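Local coordinates for fructooligosaccharide ABC transporter substrate-binding protein FusA (PDB 5G5Y) that binds kestose, nystose and longer fructooligosaccharides, but not sucrose, and delivers them to the FusABC-MsmK ABC transporter for import, at residues P16-E21 with I36-Y41; E21-Q26 with W340-D345; A61-G66 with G381-I386; D346-I351 with A372-K377. One frame throughout, in Å; residues are numbered along the deposited sequence.

Interaction 1: P16-E21 with I36-Y41; sequences PKDPNE and IDWTNY. With ZN (zinc ion), chain L.
N20 OD1 is gripped by the indole of W38, whose NE1 donates to N20 OD1 over 2.9 Å; a water that accepts from I36 N lies 2.8 Å from N20 OD1 as well. The indole nitrogen stands well above the N20 carbonyl plane, while the oxygen sits in the plane of the indole. The other branch of the amide, N20 ND2, donates to I36 O at 2.9 Å, almost in line with that C=O, and these two bonds to the strand fix the amide's rotation. P19 lies over one face of W38, its CB 3.6 Å from the centroid of the five-membered ring in a CH-pi contact; I36 CG2 sits on the opposite face. At the far end N40 CG runs anti to its backbone N (chi1 -177°), which carries N40 ND2 to K17 O at 2.9 Å in a nearly straight bond, and N40 OD1 turns to S11. D18 OD1 accepts from N20 N in an Asx turn. D37 OD1 binds a zinc ion at 2.1 Å, whose other ligands here are five waters. The loop rides on edge strand 34-41, beside parallel strand 3-10, and L25 of helix 23-32 packs against both P19 and W38.

Interaction 2: E21-Q26 with W340-D345; sequences EKLILQ and WGTYGD. With GOL (glycerol), chain N.
L23 and I24, in the first turn of helix 23-32, pack against T342 and D345 of the loop that leaves helix 332-340 in this solute-binding protein of the ABC-transporter type. These two side chains make the tight part. I24 CG1 comes within 3.6 Å of T342 CB, with T342 OG1 and CG2 slightly farther off, and I24 CD1 reaches on to G341 O at 3.8 Å. T342 OG1 lies anti to its backbone N (chi1 -169°) and is hydrogen-bonded to Q337 OE1, the hydroxyl donating. The L23 CD2 methyl meets D345 CB at 3.6 Å and Y343 O at 3.8 Å, the leucine crossing the aspartate obliquely. G341, the first residue past helix 332-340, has positive phi; W340, the residue before it, is a substrate-binding residue, and its side chain points away from this contact.

The loose part is the margin between Q26 and D345. Here a glycerol, probably from the crystallisation liquor, bridges the two segments where protein atoms do not bond directly. Q26 holds one end of it through both amide atoms: Q26 NE2 donates to glycerol O1 over 2.7 Å, and glycerol O2 donates to Q26 OE1 over 2.7 Å. At the other end of the molecule, glycerol O3 donates to D345 OD2 across 2.6 Å.

Interaction 3: A61-G66 with G381-I386; sequences AIHNDG and GGPLAI
N64, G382 and H63 carry this buried contact. N64 stands just past the end of strand 61-63 with positive phi, and its CG is anti to the backbone N (chi1 -151°), which brings OD1 up to the glycine pair. G382 N donates to N64 OD1 over 2.8 Å, a nearly straight bond at 170°, although the donor lies well above the amide's carbonyl plane. The same oxygen rests 3.6 Å from G381 CA. The other branch, N64 ND2, donates to A10 O, so both ends of the amide are held and its rotation is fixed between the end of strand 3-10 and the 381-383 loop. G382 also meets H63: its CA sits over one face of the imidazole, 4.1 Å from the ring centroid and displaced toward the rim, in a CH-pi contact. P383 CD approaches H63 CD2 at 4.1 Å. H63 ND1 is bonded to T9 OG1, which secures the ring while NE2 lies near G382. Both glycines have positive phi, and they let N64 OD1 and the H63 ring come directly onto backbone atoms. The side chain of substrate-binding K309 comes within about 4 Å of that of N64, and substrate-binding E379 lies close to G381; the G381-G382 loop that leads into strand 384-386 thus borders the fructooligosaccharide-binding site.

Interaction 4: D346-I351 with A372-K377; sequences DKQQNI and AELRQK
L374 of helix 370-378 meets Q349 and I351 in the loop that precedes strand 352-355. From CB the chain turns with CG anti to the backbone N (chi1 180°), aiming the fork straight at the loop. L374 CG lies against the end of I351, 4.0 Å from I351 CD1. One methyl, L374 CD1, touches the loop backbone at Q349 O, 3.5 Å away. The other, L374 CD2, is wedged between I351 CD1 and Q349 CB, 3.8 Å from each, and also meets the peptide between N350 and I351. I351 CG1 and CD1 both lie against L374 CG and CD2, the two side chains running antiparallel. Further out the contact is polar and water-mediated: one water donates to Q348 OE1 at 3.1 Å and to K377 O at 2.8 Å, while Q348 NE2 lies beside the aliphatic K377 CD. The amine beyond it, K377 NZ, forms a salt bridge, with a weak hydrogen bond, to E373 OE1 at 3.4 Å, one turn back along the helix. R375, a substrate-binding residue, sends its guanidinium away from the loop to E379 and N339 O. L366 touches both I351 and L374, and a backbone bond from I351 to L364 ties the loop beside strand 360-363, with helix 370-378 packed alongside.

How the interactions relate
The four contacts lie on the same side of the chain's centre. Interactions 1 and 2, centres 14 Å apart, share E21 and are joined where Q26 NE2 reaches N20 O at 3.1 Å. Interactions 2 and 4, their centres 9 Å apart, follow one loop, with D345 N 2.9 Å from N350 OD1. W38 of interaction 1 meets H63 of interaction 3 edge to face, and W340 of interaction 2 packs on I386 of interaction 3. Interaction 4 is nested within the loop closed by interaction 3. Around the substrate site, W340 and R375 side chains approach to about 4 Å, and E379 lies near interactions 2, 3 and 4.

Interaction 1: P16-E21 with I36-Y41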
# COMPACT_ATOMS: atom_id res chain seq x y z
N PRO A 16 21.88 -0.61 -14.23
CA PRO A 16 22.76 -0.03 -15.24
C PRO A 16 22.26 1.26 -15.85
O PRO A 16 21.05 1.44 -15.99
CB PRO A 16 22.85 -1.13 -16.31
CG PRO A 16 22.42 -2.36 -15.65
CD PRO A 16 21.44 -1.97 -14.60
N LYS A 17 23.17 2.16 -16.23
CA LYS A 17 22.74 3.43 -16.85
C LYS A 17 21.92 3.19 -18.13
O LYS A 17 20.97 3.93 -18.41
CB LYS A 17 23.92 4.33 -17.20
CG LYS A 17 24.85 4.67 -16.05
CD LYS A 17 24.29 5.69 -15.08
CE LYS A 17 24.78 5.43 -13.64
NZ LYS A 17 23.91 4.47 -12.89
N ASP A 18 22.32 2.20 -18.92
CA ASP A 18 21.55 1.76 -20.08
C ASP A 18 20.70 0.57 -19.66
O ASP A 18 21.23 -0.49 -19.40
CB ASP A 18 22.49 1.37 -21.23
CG ASP A 18 21.74 0.95 -22.50
OD1 ASP A 18 20.47 0.96 -22.54
OD2 ASP A 18 22.45 0.61 -23.49
N PRO A 19 19.36 0.72 -19.64
CA PRO A 19 18.50 -0.41 -19.30
C PRO A 19 18.67 -1.66 -20.18
O PRO A 19 18.36 -2.77 -19.73
CB PRO A 19 17.10 0.14 -19.50
CG PRO A 19 17.23 1.59 -19.27
CD PRO A 19 18.57 1.94 -19.88
N ASN A 20 19.11 -1.49 -21.42
CA ASN A 20 19.36 -2.64 -22.28
C ASN A 20 20.47 -3.58 -21.78
O ASN A 20 20.62 -4.65 -22.33
CB ASN A 20 19.64 -2.22 -23.71
CG ASN A 20 18.43 -1.64 -24.41
OD1 ASN A 20 17.27 -2.07 -24.17
ND2 ASN A 20 18.66 -0.69 -25.29
N GLU A 21 21.23 -3.19 -20.77
CA GLU A 21 22.16 -4.09 -20.08
C GLU A 21 21.47 -5.06 -19.07
O GLU A 21 22.14 -5.91 -18.50
CB GLU A 21 23.26 -3.28 -19.38
CG GLU A 21 24.12 -2.51 -20.38
CD GLU A 21 25.22 -1.70 -19.71
OE1 GLU A 21 25.47 -1.89 -18.51
OE2 GLU A 21 25.83 -0.85 -20.40
N ILE A 36 14.62 -0.67 -27.92
CA ILE A 36 14.27 0.52 -27.17
C ILE A 36 15.51 1.37 -26.94
O ILE A 36 16.52 0.89 -26.40
CB ILE A 36 13.63 0.20 -25.80
CG1 ILE A 36 12.43 -0.76 -25.99
CG2 ILE A 36 13.15 1.50 -25.13
CD1 ILE A 36 11.34 -0.22 -26.91
N ASP A 37 15.41 2.62 -27.35
CA ASP A 37 16.40 3.61 -27.05
C ASP A 37 15.93 4.34 -25.78
O ASP A 37 15.00 5.15 -25.83
CB ASP A 37 16.60 4.60 -28.19
CG ASP A 37 17.70 5.58 -27.88
OD1 ASP A 37 18.55 5.24 -27.05
OD2 ASP A 37 17.75 6.66 -28.47
N TRP A 38 16.59 4.04 -24.67
CA TRP A 38 16.12 4.53 -23.36
C TRP A 38 16.68 5.88 -22.99
O TRP A 38 17.89 6.12 -23.19
CB TRP A 38 16.47 3.57 -22.23
CG TRP A 38 15.93 2.21 -22.39
CD1 TRP A 38 16.55 1.15 -22.97
CD2 TRP A 38 14.62 1.75 -21.99
NE1 TRP A 38 15.74 0.07 -22.96
CE2 TRP A 38 14.55 0.39 -22.35
CE3 TRP A 38 13.52 2.34 -21.36
CZ2 TRP A 38 13.39 -0.39 -22.12
CZ3 TRP A 38 12.37 1.55 -21.14
CH2 TRP A 38 12.34 0.21 -21.50
N THR A 39 15.82 6.71 -22.39
CA THR A 39 16.25 7.90 -21.65
C THR A 39 15.98 7.52 -20.22
O THR A 39 14.82 7.53 -19.78
CB THR A 39 15.47 9.17 -22.07
OG1 THR A 39 15.73 9.45 -23.44
CG2 THR A 39 15.88 10.39 -21.24
N ASN A 40 17.04 7.17 -19.49
CA ASN A 40 16.91 6.57 -18.19
C ASN A 40 17.29 7.54 -17.08
O ASN A 40 18.49 7.81 -16.88
CB ASN A 40 17.80 5.34 -18.13
CG ASN A 40 17.69 4.57 -16.84
OD1 ASN A 40 16.70 4.66 -16.12
ND2 ASN A 40 18.71 3.79 -16.55
N TYR A 41 16.29 8.02 -16.34
CA TYR A 41 16.53 8.91 -15.20
C TYR A 41 16.52 8.15 -13.90
O TYR A 41 15.51 7.55 -13.52
CB TYR A 41 15.53 10.04 -15.19
CG TYR A 41 15.57 10.92 -16.40
CD1 TYR A 41 16.79 11.41 -16.93
CD2 TYR A 41 14.38 11.34 -17.02
CE1 TYR A 41 16.80 12.24 -18.04
CE2 TYR A 41 14.37 12.15 -18.12
CZ TYR A 41 15.58 12.63 -18.63
OH TYR A 41 15.54 13.47 -19.74
ZN ZN L . 20.15 6.40 -26.37
O HOH W 1 18.44 0.57 -15.74
O HOH W 2 19.33 2.71 -24.47
O HOH W 3 15.86 -2.93 -26.38
O HOH W 4 20.45 7.61 -28.11
O HOH W 5 20.49 5.25 -24.34
O HOH W 6 18.91 8.10 -25.70
O HOH W 7 21.75 7.99 -25.49
O HOH W 8 21.86 4.86 -26.77

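Interaction 2: E21-Q26 with W340-D345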
# COMPACT_ATOMS: atom_id res chain seq x y z
N GLU A 21 21.23 -3.19 -20.77
CA GLU A 21 22.16 -4.09 -20.08
C GLU A 21 21.47 -5.06 -19.07
O GLU A 21 22.14 -5.91 -18.50
CB GLU A 21 23.26 -3.28 -19.38
CG GLU A 21 24.12 -2.51 -20.38
CD GLU A 21 25.22 -1.70 -19.71
OE1 GLU A 21 25.47 -1.89 -18.51
OE2 GLU A 21 25.83 -0.85 -20.40
N LYS A 22 20.17 -4.88 -18.82
CA LYS A 22 19.37 -5.83 -18.04
C LYS A 22 19.00 -7.06 -18.88
O LYS A 22 18.59 -6.93 -20.02
CB LYS A 22 18.09 -5.17 -17.55
CG LYS A 22 18.33 -4.11 -16.52
CD LYS A 22 17.04 -3.58 -15.89
CE LYS A 22 17.36 -2.59 -14.81
NZ LYS A 22 16.19 -1.86 -14.21
N LEU A 23 19.16 -8.23 -18.28
CA LEU A 23 18.83 -9.51 -18.92
C LEU A 23 17.36 -9.59 -19.41
O LEU A 23 17.07 -10.08 -20.54
CB LEU A 23 19.22 -10.67 -18.00
CG LEU A 23 19.07 -12.08 -18.54
CD1 LEU A 23 19.71 -12.29 -19.91
CD2 LEU A 23 19.65 -13.07 -17.53
N ILE A 24 16.44 -9.08 -18.59
CA ILE A 24 15.03 -9.03 -19.03
C ILE A 24 14.87 -8.29 -20.35
O ILE A 24 14.16 -8.74 -21.26
CB ILE A 24 14.11 -8.43 -17.92
CG1 ILE A 24 13.89 -9.43 -16.77
CG2 ILE A 24 12.76 -8.06 -18.48
CD1 ILE A 24 13.23 -8.82 -15.54
N LEU A 25 15.51 -7.14 -20.50
CA LEU A 25 15.28 -6.36 -21.71
C LEU A 25 16.03 -6.92 -22.94
O LEU A 25 15.61 -6.71 -24.07
CB LEU A 25 15.61 -4.91 -21.46
CG LEU A 25 14.64 -4.33 -20.42
CD1 LEU A 25 15.13 -2.97 -19.99
CD2 LEU A 25 13.22 -4.23 -20.99
N GLN A 26 17.14 -7.60 -22.69
CA GLN A 26 17.90 -8.34 -23.74
C GLN A 26 17.07 -9.46 -24.33
O GLN A 26 16.94 -9.55 -25.56
CB GLN A 26 19.18 -8.92 -23.13
CG GLN A 26 20.20 -7.83 -22.92
CD GLN A 26 21.35 -8.22 -22.02
OE1 GLN A 26 21.50 -9.37 -21.62
NE2 GLN A 26 22.15 -7.24 -21.67
N TRP A 340 9.67 -8.32 -10.34
CA TRP A 340 10.48 -8.90 -9.27
C TRP A 340 11.92 -9.31 -9.60
O TRP A 340 12.72 -9.45 -8.66
CB TRP A 340 9.75 -10.10 -8.63
CG TRP A 340 8.69 -9.75 -7.65
CD1 TRP A 340 8.74 -8.77 -6.68
CD2 TRP A 340 7.44 -10.43 -7.47
NE1 TRP A 340 7.56 -8.78 -5.93
CE2 TRP A 340 6.76 -9.79 -6.38
CE3 TRP A 340 6.81 -11.48 -8.11
CZ2 TRP A 340 5.47 -10.16 -5.97
CZ3 TRP A 340 5.53 -11.88 -7.66
CH2 TRP A 340 4.89 -11.21 -6.61
N GLY A 341 12.23 -9.59 -10.87
CA GLY A 341 13.55 -10.06 -11.27
C GLY A 341 13.50 -11.17 -12.27
O GLY A 341 12.47 -11.43 -12.87
N THR A 342 14.62 -11.86 -12.47
CA THR A 342 14.64 -12.87 -13.51
C THR A 342 15.45 -14.13 -13.11
O THR A 342 15.78 -14.31 -11.96
CB THR A 342 15.07 -12.23 -14.86
OG1 THR A 342 14.85 -13.15 -15.93
CG2 THR A 342 16.55 -11.76 -14.82
N TYR A 343 15.68 -14.99 -14.09
CA TYR A 343 16.30 -16.30 -13.93
C TYR A 343 17.41 -16.42 -14.97
O TYR A 343 17.42 -15.69 -15.98
CB TYR A 343 15.27 -17.41 -14.23
CG TYR A 343 14.81 -17.40 -15.68
CD1 TYR A 343 13.74 -16.58 -16.08
CD2 TYR A 343 15.51 -18.12 -16.67
CE1 TYR A 343 13.36 -16.51 -17.41
CE2 TYR A 343 15.12 -18.07 -18.00
CZ TYR A 343 14.04 -17.25 -18.36
OH TYR A 343 13.65 -17.18 -19.66
N GLY A 344 18.30 -17.39 -14.75
CA GLY A 344 19.23 -17.87 -15.78
C GLY A 344 20.48 -17.04 -16.04
O GLY A 344 21.22 -17.34 -16.98
N ASP A 345 20.74 -16.01 -15.24
CA ASP A 345 21.97 -15.23 -15.41
C ASP A 345 23.16 -15.99 -14.80
O ASP A 345 23.13 -16.35 -13.62
CB ASP A 345 21.87 -13.85 -14.77
CG ASP A 345 22.87 -12.82 -15.38
OD1 ASP A 345 23.79 -13.22 -16.15
OD2 ASP A 345 22.74 -11.62 -15.08
C1 GOL N . 24.54 -8.03 -18.89
O1 GOL N . 24.38 -7.90 -20.30
C2 GOL N . 23.83 -9.30 -18.42
O2 GOL N . 22.78 -9.73 -19.30
C3 GOL N . 23.27 -9.09 -17.02
O3 GOL N . 24.17 -9.78 -16.16

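Interaction 3: A61-G66 with G381-I386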
# COMPACT_ATOMS: atom_id res chain seq x y z
N ALA A 61 7.03 7.25 -25.54
CA ALA A 61 6.28 6.84 -24.34
C ALA A 61 7.11 7.09 -23.10
O ALA A 61 8.34 7.19 -23.19
CB ALA A 61 5.94 5.37 -24.41
N ILE A 62 6.44 7.20 -21.94
CA ILE A 62 7.13 7.36 -20.66
C ILE A 62 6.80 6.07 -19.90
O ILE A 62 5.64 5.81 -19.60
CB ILE A 62 6.63 8.60 -19.91
CG1 ILE A 62 6.84 9.87 -20.75
CG2 ILE A 62 7.31 8.73 -18.54
CD1 ILE A 62 6.19 11.12 -20.15
N HIS A 63 7.84 5.29 -19.63
CA HIS A 63 7.79 3.96 -19.02
C HIS A 63 8.13 4.07 -17.54
O HIS A 63 9.04 4.80 -17.15
CB HIS A 63 8.77 3.09 -19.77
CG HIS A 63 8.99 1.74 -19.20
ND1 HIS A 63 9.94 1.48 -18.26
CD2 HIS A 63 8.44 0.54 -19.52
CE1 HIS A 63 9.96 0.19 -17.97
NE2 HIS A 63 9.07 -0.41 -18.74
N ASN A 64 7.40 3.34 -16.71
CA ASN A 64 7.62 3.33 -15.26
C ASN A 64 7.39 4.71 -14.66
O ASN A 64 8.08 5.15 -13.76
CB ASN A 64 9.01 2.75 -14.94
CG ASN A 64 9.08 2.07 -13.59
OD1 ASN A 64 8.09 1.49 -13.13
ND2 ASN A 64 10.26 2.07 -12.98
N ASP A 65 6.36 5.37 -15.16
CA ASP A 65 6.12 6.78 -14.95
C ASP A 65 5.62 7.23 -13.57
O ASP A 65 5.97 8.35 -13.13
CB ASP A 65 5.07 7.25 -15.97
CG ASP A 65 4.86 8.79 -15.95
OD1 ASP A 65 5.75 9.57 -15.47
OD2 ASP A 65 3.78 9.19 -16.44
N GLY A 66 4.74 6.45 -12.95
CA GLY A 66 4.15 6.83 -11.64
C GLY A 66 3.49 8.21 -11.44
O GLY A 66 3.49 8.73 -10.33
N GLY A 381 10.07 -2.80 -13.69
CA GLY A 381 8.92 -1.96 -13.36
C GLY A 381 8.03 -1.85 -14.58
O GLY A 381 7.92 -2.80 -15.36
N GLY A 382 7.44 -0.68 -14.75
CA GLY A 382 6.57 -0.43 -15.86
C GLY A 382 5.20 -1.08 -15.71
O GLY A 382 4.85 -1.60 -14.63
N PRO A 383 4.42 -1.09 -16.81
CA PRO A 383 3.06 -1.62 -16.77
C PRO A 383 3.08 -3.15 -16.73
O PRO A 383 3.83 -3.80 -17.50
CB PRO A 383 2.46 -1.08 -18.07
CG PRO A 383 3.61 -1.08 -19.01
CD PRO A 383 4.82 -0.71 -18.18
N LEU A 384 2.27 -3.74 -15.86
CA LEU A 384 2.26 -5.16 -15.66
C LEU A 384 1.10 -5.57 -14.76
O LEU A 384 0.47 -4.71 -14.07
CB LEU A 384 3.61 -5.64 -15.04
CG LEU A 384 3.95 -5.17 -13.61
CD1 LEU A 384 3.35 -6.07 -12.55
CD2 LEU A 384 5.49 -5.06 -13.41
N ALA A 385 0.81 -6.86 -14.76
CA ALA A 385 -0.20 -7.42 -13.89
C ALA A 385 0.14 -8.79 -13.37
O ALA A 385 0.45 -9.69 -14.14
CB ALA A 385 -1.54 -7.48 -14.57
N ILE A 386 0.04 -8.90 -12.05
CA ILE A 386 0.12 -10.18 -11.33
C ILE A 386 -1.18 -10.36 -10.56
O ILE A 386 -1.51 -9.58 -9.65
CB ILE A 386 1.31 -10.23 -10.37
CG1 ILE A 386 2.60 -9.91 -11.14
CG2 ILE A 386 1.44 -11.61 -9.72
CD1 ILE A 386 3.80 -9.67 -10.25

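Interaction 4: D346-I351 with A372-K377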
# COMPACT_ATOMS: atom_id res chain seq x y z
N ASP A 346 24.21 -16.20 -15.59
CA ASP A 346 25.48 -16.73 -15.06
C ASP A 346 26.47 -15.65 -14.55
O ASP A 346 27.52 -16.00 -14.05
CB ASP A 346 26.16 -17.67 -16.07
CG ASP A 346 26.66 -16.95 -17.32
OD1 ASP A 346 26.62 -15.71 -17.38
OD2 ASP A 346 27.09 -17.65 -18.26
N LYS A 347 26.15 -14.36 -14.65
CA LYS A 347 27.06 -13.28 -14.21
C LYS A 347 26.71 -12.64 -12.86
O LYS A 347 27.49 -11.85 -12.33
CB LYS A 347 27.10 -12.16 -15.26
CG LYS A 347 27.41 -12.61 -16.69
CD LYS A 347 27.37 -11.43 -17.65
CE LYS A 347 27.80 -11.79 -19.06
NZ LYS A 347 26.76 -12.52 -19.86
N GLN A 348 25.53 -12.94 -12.33
CA GLN A 348 25.13 -12.50 -10.99
C GLN A 348 24.00 -13.41 -10.49
O GLN A 348 23.55 -14.29 -11.21
CB GLN A 348 24.71 -11.00 -10.97
CG GLN A 348 23.38 -10.69 -11.64
CD GLN A 348 23.08 -9.22 -11.94
OE1 GLN A 348 22.35 -8.91 -12.89
NE2 GLN A 348 23.58 -8.32 -11.13
N GLN A 349 23.58 -13.20 -9.25
CA GLN A 349 22.52 -13.99 -8.65
C GLN A 349 21.19 -13.76 -9.38
O GLN A 349 21.04 -12.81 -10.13
CB GLN A 349 22.40 -13.67 -7.17
CG GLN A 349 23.47 -14.33 -6.32
CD GLN A 349 23.22 -14.11 -4.86
OE1 GLN A 349 22.31 -14.70 -4.27
NE2 GLN A 349 24.02 -13.24 -4.25
N ASN A 350 20.24 -14.66 -9.14
CA ASN A 350 18.90 -14.62 -9.77
C ASN A 350 17.79 -14.68 -8.74
O ASN A 350 17.84 -15.47 -7.82
CB ASN A 350 18.72 -15.78 -10.73
CG ASN A 350 19.67 -15.70 -11.93
OD1 ASN A 350 19.42 -15.00 -12.90
ND2 ASN A 350 20.79 -16.44 -11.84
N ILE A 351 16.78 -13.83 -8.90
CA ILE A 351 15.59 -13.88 -8.05
C ILE A 351 14.84 -15.21 -8.24
O ILE A 351 14.31 -15.82 -7.27
CB ILE A 351 14.68 -12.66 -8.32
CG1 ILE A 351 15.37 -11.37 -7.92
CG2 ILE A 351 13.32 -12.80 -7.63
CD1 ILE A 351 15.55 -11.16 -6.43
N ALA A 372 19.29 -7.25 -0.45
CA ALA A 372 19.13 -5.80 -0.40
C ALA A 372 18.99 -5.13 -1.79
O ALA A 372 18.34 -4.10 -1.92
CB ALA A 372 20.29 -5.18 0.38
N GLU A 373 19.61 -5.71 -2.82
CA GLU A 373 19.88 -4.99 -4.06
C GLU A 373 19.49 -5.68 -5.36
O GLU A 373 19.41 -5.01 -6.41
CB GLU A 373 21.39 -4.72 -4.16
CG GLU A 373 21.98 -4.05 -2.93
CD GLU A 373 23.43 -3.63 -3.12
OE1 GLU A 373 24.08 -4.01 -4.13
OE2 GLU A 373 23.91 -2.91 -2.22
N LEU A 374 19.32 -7.00 -5.33
CA LEU A 374 19.23 -7.74 -6.58
C LEU A 374 17.93 -7.39 -7.34
O LEU A 374 17.94 -7.29 -8.58
CB LEU A 374 19.34 -9.22 -6.34
CG LEU A 374 19.26 -10.09 -7.60
CD1 LEU A 374 20.40 -9.75 -8.54
CD2 LEU A 374 19.26 -11.54 -7.18
N ARG A 375 16.85 -7.14 -6.61
CA ARG A 375 15.58 -6.80 -7.27
C ARG A 375 15.75 -5.47 -8.04
O ARG A 375 15.42 -5.37 -9.23
CB ARG A 375 14.44 -6.69 -6.28
CG ARG A 375 13.14 -6.30 -6.96
CD ARG A 375 12.01 -6.01 -5.99
NE ARG A 375 10.79 -5.66 -6.73
CZ ARG A 375 9.60 -5.42 -6.16
NH1 ARG A 375 9.45 -5.48 -4.85
NH2 ARG A 375 8.54 -5.12 -6.91
N GLN A 376 16.30 -4.47 -7.36
CA GLN A 376 16.55 -3.16 -7.98
C GLN A 376 17.46 -3.22 -9.19
O GLN A 376 17.30 -2.43 -10.10
CB GLN A 376 17.16 -2.19 -6.98
CG GLN A 376 16.23 -1.57 -5.99
CD GLN A 376 17.07 -0.94 -4.90
OE1 GLN A 376 17.65 0.12 -5.11
NE2 GLN A 376 17.25 -1.67 -3.77
N LYS A 377 18.43 -4.13 -9.17
CA LYS A 377 19.35 -4.31 -10.27
C LYS A 377 18.77 -5.00 -11.49
O LYS A 377 19.29 -4.81 -12.59
CB LYS A 377 20.61 -5.07 -9.83
CG LYS A 377 21.48 -4.36 -8.82
CD LYS A 377 22.67 -5.28 -8.49
CE LYS A 377 23.57 -4.77 -7.40
NZ LYS A 377 24.50 -5.86 -6.98
O HOH W 9 21.06 -6.37 -14.08